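Local coordinates for major exported protein (Pseudomonas aeruginosa, PDB 3HE1) that is a secreted Hcp-family protein that assembles as a hexamer and, as in related Hcp proteins, probably forms rings that stack into the tube of the type VI secretion system, at residues N51-E55 against G56-Q60; R122-A125 against A126-E130. All blocks are in the same frame, centred on the assembly; numbering follows the deposited sequence.

Overall arrangement
The chain reaches contact 1 first. Residues 51-60 run through the loop that leaves helix 46-49 and enters strand 61-71, and contact 1 folds this loop back on itself at the surface. The chain then passes through strands 61-71 and 86-95 and helix 100-109 before contact 2. There, residues 122-130 turn strand 112-123 into strand 129-137 and close the end of a beta hairpin. The two contacts lie in series, neither nested nor crossed. The centres of contact 1 and contact 2 are about 19 Å apart. Asn51, at the start of the 51-55 segment, packs on Ser124 of a neighbouring subunit, and the hairpin end of contact 2 likewise meets a neighbouring subunit.

Contact 1 of 2, residues N51-E55 against G56-Q60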
ATOM      1  N   ASN A  51     -11.309  26.761 -15.034  1.00 34.60           N
ATOM      2  CA  ASN A  51     -10.934  26.085 -16.281  1.00 36.22           C
ATOM      3  C   ASN A  51     -11.576  24.703 -16.453  1.00 40.85           C
ATOM      4  O   ASN A  51     -11.497  24.099 -17.521  1.00 38.27           O
ATOM      5  CB  ASN A  51      -9.410  25.977 -16.403  1.00 39.84           C
ATOM      6  CG  ASN A  51      -8.957  25.674 -17.822  1.00 57.68           C
ATOM      7  OD1 ASN A  51      -7.914  25.056 -18.032  1.00 61.22           O
ATOM      8  ND2 ASN A  51      -9.746  26.109 -18.805  1.00 63.75           N
ATOM      9  N   THR A  52     -12.214  24.215 -15.392  1.00 59.27           N
ATOM     10  CA  THR A  52     -12.834  22.892 -15.382  1.00 50.37           C
ATOM     11  C   THR A  52     -14.187  22.895 -16.095  1.00 41.50           C
ATOM     12  O   THR A  52     -14.722  21.842 -16.433  1.00 40.25           O
ATOM     13  CB  THR A  52     -13.057  22.411 -13.929  1.00 41.83           C
ATOM     14  OG1 THR A  52     -11.825  22.485 -13.200  1.00 40.17           O
ATOM     15  CG2 THR A  52     -13.592  20.983 -13.899  1.00 52.72           C
ATOM     16  N   TYR A  53     -14.723  24.092 -16.320  1.00 36.06           N
ATOM     17  CA  TYR A  53     -16.091  24.270 -16.799  1.00 44.52           C
ATOM     18  C   TYR A  53     -16.376  23.653 -18.167  1.00 54.65           C
ATOM     19  O   TYR A  53     -15.653  23.877 -19.140  1.00 53.59           O
ATOM     20  CB  TYR A  53     -16.469  25.757 -16.817  1.00 38.12           C
ATOM     21  CG  TYR A  53     -17.682  26.079 -17.678  1.00 53.88           C
ATOM     22  CD1 TYR A  53     -18.977  25.961 -17.175  1.00 43.07           C
ATOM     23  CD2 TYR A  53     -17.529  26.501 -18.995  1.00 46.70           C
ATOM     24  CE1 TYR A  53     -20.087  26.248 -17.961  1.00 33.90           C
ATOM     25  CE2 TYR A  53     -18.632  26.793 -19.789  1.00 55.23           C
ATOM     26  CZ  TYR A  53     -19.904  26.665 -19.269  1.00 60.20           C
ATOM     27  OH  TYR A  53     -20.988  26.961 -20.063  1.00 43.24           O
ATOM     28  N   GLN A  54     -17.446  22.871 -18.219  1.00 50.23           N
ATOM     29  CA  GLN A  54     -18.031  22.424 -19.469  1.00 33.53           C
ATOM     30  C   GLN A  54     -19.513  22.763 -19.394  1.00 49.72           C
ATOM     31  O   GLN A  54     -20.149  22.557 -18.352  1.00 31.08           O
ATOM     32  CB  GLN A  54     -17.843  20.916 -19.656  1.00 39.69           C
ATOM     33  CG  GLN A  54     -18.603  20.341 -20.854  1.00 52.98           C
ATOM     34  CD  GLN A  54     -18.704  18.823 -20.821  1.00 81.88           C
ATOM     35  OE1 GLN A  54     -19.089  18.234 -19.808  1.00 97.03           O
ATOM     36  NE2 GLN A  54     -18.365  18.181 -21.937  1.00 40.74           N
ATOM     37  N   GLU A  55     -20.053  23.301 -20.485  1.00 37.50           N
ATOM     38  CA  GLU A  55     -21.453  23.703 -20.526  1.00 36.09           C
ATOM     39  C   GLU A  55     -22.387  22.499 -20.457  1.00 26.08           C
ATOM     40  O   GLU A  55     -22.017  21.386 -20.834  1.00 29.61           O
ATOM     41  CB  GLU A  55     -21.742  24.537 -21.782  1.00 44.37           C
ATOM     42  CG  GLU A  55     -21.446  23.834 -23.103  1.00 50.59           C
ATOM     43  CD  GLU A  55     -21.691  24.726 -24.319  1.00 51.48           C
ATOM     44  OE1 GLU A  55     -22.275  25.822 -24.158  1.00 47.09           O
ATOM     45  OE2 GLU A  55     -21.293  24.327 -25.435  1.00 46.78           O
ATOM     46  N   GLY A  56     -23.598  22.729 -19.963  1.00 35.16           N
ATOM     47  CA  GLY A  56     -24.617  21.697 -19.933  1.00 30.81           C
ATOM     48  C   GLY A  56     -25.035  21.223 -18.548  1.00 32.47           C
ATOM     49  O   GLY A  56     -25.974  20.442 -18.420  1.00 45.53           O
ATOM     50  N   HIS A  57     -24.347  21.688 -17.510  1.00 26.51           N
ATOM     51  CA  HIS A  57     -24.627  21.217 -16.160  1.00 28.40           C
ATOM     52  C   HIS A  57     -24.422  22.323 -15.148  1.00 27.49           C
ATOM     53  O   HIS A  57     -24.013  22.081 -14.018  1.00 15.68           O
ATOM     54  CB  HIS A  57     -23.780  19.988 -15.833  1.00 29.57           C
ATOM     55  CG  HIS A  57     -24.126  18.793 -16.666  1.00 36.39           C
ATOM     56  ND1 HIS A  57     -23.437  18.460 -17.812  1.00 36.81           N
ATOM     57  CD2 HIS A  57     -25.112  17.871 -16.539  1.00 33.71           C
ATOM     58  CE1 HIS A  57     -23.974  17.376 -18.347  1.00 48.23           C
ATOM     59  NE2 HIS A  57     -24.991  17.000 -17.593  1.00 49.65           N
ATOM     60  N   GLU A  58     -24.753  23.539 -15.577  1.00 37.97           N
ATOM     61  CA  GLU A  58     -24.480  24.763 -14.829  1.00 26.88           C
ATOM     62  C   GLU A  58     -25.088  24.804 -13.428  1.00 31.53           C
ATOM     63  O   GLU A  58     -24.579  25.503 -12.563  1.00 37.36           O
ATOM     64  CB  GLU A  58     -24.937  25.992 -15.632  1.00 28.24           C
ATOM     65  CG  GLU A  58     -24.094  26.289 -16.881  1.00 38.25           C
ATOM     66  CD  GLU A  58     -24.579  25.570 -18.147  1.00 42.51           C
ATOM     67  OE1 GLU A  58     -25.552  24.783 -18.081  1.00 33.53           O
ATOM     68  OE2 GLU A  58     -23.982  25.807 -19.221  1.00 33.89           O
ATOM     69  N   ASP A  59     -26.172  24.066 -13.201  1.00 40.31           N
ATOM     70  CA  ASP A  59     -26.834  24.103 -11.899  1.00 33.90           C
ATOM     71  C   ASP A  59     -26.613  22.819 -11.128  1.00 34.28           C
ATOM     72  O   ASP A  59     -27.365  22.483 -10.210  1.00 23.79           O
ATOM     73  CB  ASP A  59     -28.326  24.400 -12.042  1.00 30.17           C
ATOM     74  CG  ASP A  59     -28.578  25.719 -12.713  1.00 35.92           C
ATOM     75  OD1 ASP A  59     -27.805  26.665 -12.445  1.00 37.43           O
ATOM     76  OD2 ASP A  59     -29.531  25.800 -13.522  1.00 49.01           O
ATOM     77  N   GLN A  60     -25.563  22.110 -11.516  1.00 32.36           N
ATOM     78  CA  GLN A  60     -25.114  20.947 -10.774  1.00 42.75           C
ATOM     79  C   GLN A  60     -23.664  21.092 -10.339  1.00 39.94           C
ATOM     80  O   GLN A  60     -22.988  22.087 -10.617  1.00 23.91           O
ATOM     81  CB  GLN A  60     -25.250  19.674 -11.616  1.00 42.26           C
ATOM     82  CG  GLN A  60     -26.663  19.136 -11.743  1.00 20.83           C
ATOM     83  CD  GLN A  60     -26.806  18.206 -12.932  1.00 32.59           C
ATOM     84  OE1 GLN A  60     -27.363  17.115 -12.817  1.00 39.09           O
ATOM     85  NE2 GLN A  60     -26.289  18.630 -14.081  1.00 42.31           N
TER
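Glu55 and Glu58 meet where the loop between helix 46-49 and strand 61-71 bends at Gly56. The carboxylate of Glu58 comes back over the bend. OE2 of Glu58 stands 3.5 Å from CA of Glu55, and CB of Glu55 is almost as near. The same oxygen takes the backbone N-H of Gly56 in a nearly straight bond, Gly56 N to Glu58 OE2 3.2 Å. That N-H arrives from above the carboxylate plane, 50° out of it. The Glu58 chain is bent at its second torsion (chi2 89°), which folds the acid back toward its own loop. The carboxylate of Glu55 leads away, and its OE1 stays 5.2 Å from OE2 of Glu58. Gly56 has a positive phi of 114°, where a side chain would jam against the preceding carbonyl oxygen.

Tyr53, two residues before Glu55, reaches the same carboxylate. OH of Tyr53 comes to 3.3 Å from OE2 of Glu58, at best a weak bond. OE2 lies at the ring edge, and one face of the ring carries the backbone N of Glu55. A type I turn from His57 to Gln60 follows. NE2 of His57 hydrogen-bonds to OH of Tyr121, and its ring stacks on Tyr28. The N-H of Gly56, straight at the hydrogen though above the carboxylate plane, would probably favour an ionised Glu58, while the distant like charge of Glu55 may weigh only slightly against it.

Contact 2 of 2, residues R122-A125 against A126-E130; sequences RTSA and AGTQE
OE2 of Glu130 is gripped by two nitrogens of Arg122, NE at 2.8 Å and NH2 at 2.7 Å. This is a side-on salt bridge to a single oxygen. OE2 receives NE on its anti lone pair, away from the other carboxylate oxygen, and NH2 on its syn side, out of the carboxylate plane. The two groups are not coplanar: guanidinium and carboxylate planes stand 52° apart. Arg122 sets off between backbone N and carbonyl carbon (chi1 88°), and Glu130 starts the same way. Both chains then run extended side by side. A water bonded to OE2 of Glu130 also accepts the backbone N-H of Ala125. It links the acid to Ala125, the second residue of the turn.

Thr128 O is a second shared acceptor. It takes the backbone N of Ser124 and, in its carbonyl plane on a lone pair, OG of the same serine, each 2.8 Å from Thr128 O. CB of Ser124 also packs against the Glu130 carboxylate.

These bonds close the beta hairpin of strands 112-123 and 129-137. Arg122 and Glu130 form its last hydrogen-bonded antiparallel pair before the turn, and Thr123 and Gln129 the non-hydrogen-bonded pair beyond it. A type I turn runs from Ser124 to Gly127. Gly127 takes a positive phi that suits glycine, and its N makes a weak bond to Ser124 O.

On the other face of the hairpin, OG1 of Thr123 donates to OE1 of Gln129 at 2.6 Å, in the amide carbonyl plane. The bend of Gln129 at its second torsion (chi2 -54°) turns its amide toward the neighbouring strand, where OE1 meets Thr123. A neighbouring subunit meets this tip: its Asp47 O takes NH2 of Arg122, and its Asn51 packs on Thr123.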
ATOM      1  N   ARG A 122     -22.232   8.273 -19.261  1.00 32.26           N
ATOM      2  CA  ARG A 122     -21.391   7.285 -19.923  1.00 40.25           C
ATOM      3  C   ARG A 122     -21.329   7.594 -21.415  1.00 49.78           C
ATOM      4  O   ARG A 122     -22.139   8.366 -21.940  1.00 39.35           O
ATOM      5  CB  ARG A 122     -21.978   5.881 -19.746  1.00 32.11           C
ATOM      6  CG  ARG A 122     -22.975   5.527 -20.844  1.00 30.06           C
ATOM      7  CD  ARG A 122     -23.777   4.287 -20.536  1.00 35.28           C
ATOM      8  NE  ARG A 122     -24.783   4.029 -21.563  1.00 39.88           N
ATOM      9  CZ  ARG A 122     -25.682   3.049 -21.502  1.00 42.89           C
ATOM     10  NH1 ARG A 122     -25.698   2.225 -20.461  1.00 31.75           N
ATOM     11  NH2 ARG A 122     -26.555   2.883 -22.486  1.00 41.87           N
ATOM     12  N   THR A 123     -20.374   6.977 -22.099  1.00 33.82           N
ATOM     13  CA  THR A 123     -20.336   7.027 -23.551  1.00 34.50           C
ATOM     14  C   THR A 123     -21.280   5.967 -24.114  1.00 36.51           C
ATOM     15  O   THR A 123     -21.108   4.772 -23.864  1.00 39.82           O
ATOM     16  CB  THR A 123     -18.922   6.780 -24.086  1.00 54.29           C
ATOM     17  OG1 THR A 123     -17.998   7.657 -23.424  1.00 54.57           O
ATOM     18  CG2 THR A 123     -18.875   7.018 -25.591  1.00 38.02           C
ATOM     19  N   SER A 124     -22.280   6.411 -24.866  1.00 37.13           N
ATOM     20  CA  SER A 124     -23.299   5.514 -25.394  1.00 39.80           C
ATOM     21  C   SER A 124     -22.710   4.568 -26.432  1.00 51.87           C
ATOM     22  O   SER A 124     -21.534   4.670 -26.789  1.00 46.13           O
ATOM     23  CB  SER A 124     -24.445   6.313 -26.022  1.00 26.67           C
ATOM     24  OG  SER A 124     -24.027   6.952 -27.219  1.00 35.04           O
ATOM     25  N   ALA A 125     -23.538   3.651 -26.915  1.00 38.59           N
ATOM     26  CA  ALA A 125     -23.139   2.753 -27.989  1.00 38.88           C
ATOM     27  C   ALA A 125     -22.907   3.483 -29.326  1.00 39.56           C
ATOM     28  O   ALA A 125     -22.149   3.001 -30.170  1.00 34.71           O
ATOM     29  CB  ALA A 125     -24.168   1.642 -28.150  1.00 62.16           C
ATOM     30  N   ALA A 126     -23.548   4.640 -29.518  1.00 54.74           N
ATOM     31  CA  ALA A 126     -23.366   5.422 -30.750  1.00 42.08           C
ATOM     32  C   ALA A 126     -22.291   6.515 -30.655  1.00 37.93           C
ATOM     33  O   ALA A 126     -22.157   7.338 -31.558  1.00 37.14           O
ATOM     34  CB  ALA A 126     -24.686   6.016 -31.222  1.00 36.90           C
ATOM     35  N   GLY A 127     -21.528   6.517 -29.566  1.00 25.27           N
ATOM     36  CA  GLY A 127     -20.376   7.394 -29.438  1.00 36.41           C
ATOM     37  C   GLY A 127     -20.656   8.767 -28.853  1.00 43.69           C
ATOM     38  O   GLY A 127     -19.817   9.663 -28.945  1.00 60.75           O
ATOM     39  N   THR A 128     -21.830   8.926 -28.248  1.00 52.13           N
ATOM     40  CA  THR A 128     -22.237  10.193 -27.649  1.00 45.12           C
ATOM     41  C   THR A 128     -22.443  10.023 -26.154  1.00 43.60           C
ATOM     42  O   THR A 128     -22.886   8.963 -25.709  1.00 34.97           O
ATOM     43  CB  THR A 128     -23.564  10.688 -28.238  1.00 48.95           C
ATOM     44  OG1 THR A 128     -23.584  10.458 -29.654  1.00 58.81           O
ATOM     45  CG2 THR A 128     -23.758  12.174 -27.945  1.00 56.60           C
ATOM     46  N   GLN A 129     -22.136  11.067 -25.386  1.00 39.52           N
ATOM     47  CA  GLN A 129     -22.339  11.040 -23.937  1.00 57.68           C
ATOM     48  C   GLN A 129     -23.817  11.013 -23.590  1.00 40.26           C
ATOM     49  O   GLN A 129     -24.605  11.764 -24.166  1.00 39.28           O
ATOM     50  CB  GLN A 129     -21.692  12.258 -23.273  1.00 64.59           C
ATOM     51  CG  GLN A 129     -20.181  12.186 -23.206  1.00 86.68           C
ATOM     52  CD  GLN A 129     -19.695  10.909 -22.548  1.00 58.51           C
ATOM     53  OE1 GLN A 129     -19.054  10.074 -23.191  1.00 51.98           O
ATOM     54  NE2 GLN A 129     -20.010  10.746 -21.267  1.00 38.48           N
ATOM     55  N   GLU A 130     -24.199  10.156 -22.645  1.00 31.83           N
ATOM     56  CA  GLU A 130     -25.598  10.088 -22.245  1.00 32.83           C
ATOM     57  C   GLU A 130     -25.796   9.850 -20.755  1.00 47.67           C
ATOM     58  O   GLU A 130     -24.988   9.201 -20.091  1.00 41.19           O
ATOM     59  CB  GLU A 130     -26.349   9.017 -23.042  1.00 33.83           C
ATOM     60  CG  GLU A 130     -26.084   7.596 -22.579  1.00 34.17           C
ATOM     61  CD  GLU A 130     -26.666   6.566 -23.528  1.00 48.36           C
ATOM     62  OE1 GLU A 130     -27.564   6.923 -24.323  1.00 42.69           O
ATOM     63  OE2 GLU A 130     -26.219   5.401 -23.485  1.00 39.14           O
TER
HETATM   64  O   HOH W   1     -26.251   3.316 -25.762  1.00 28.30           O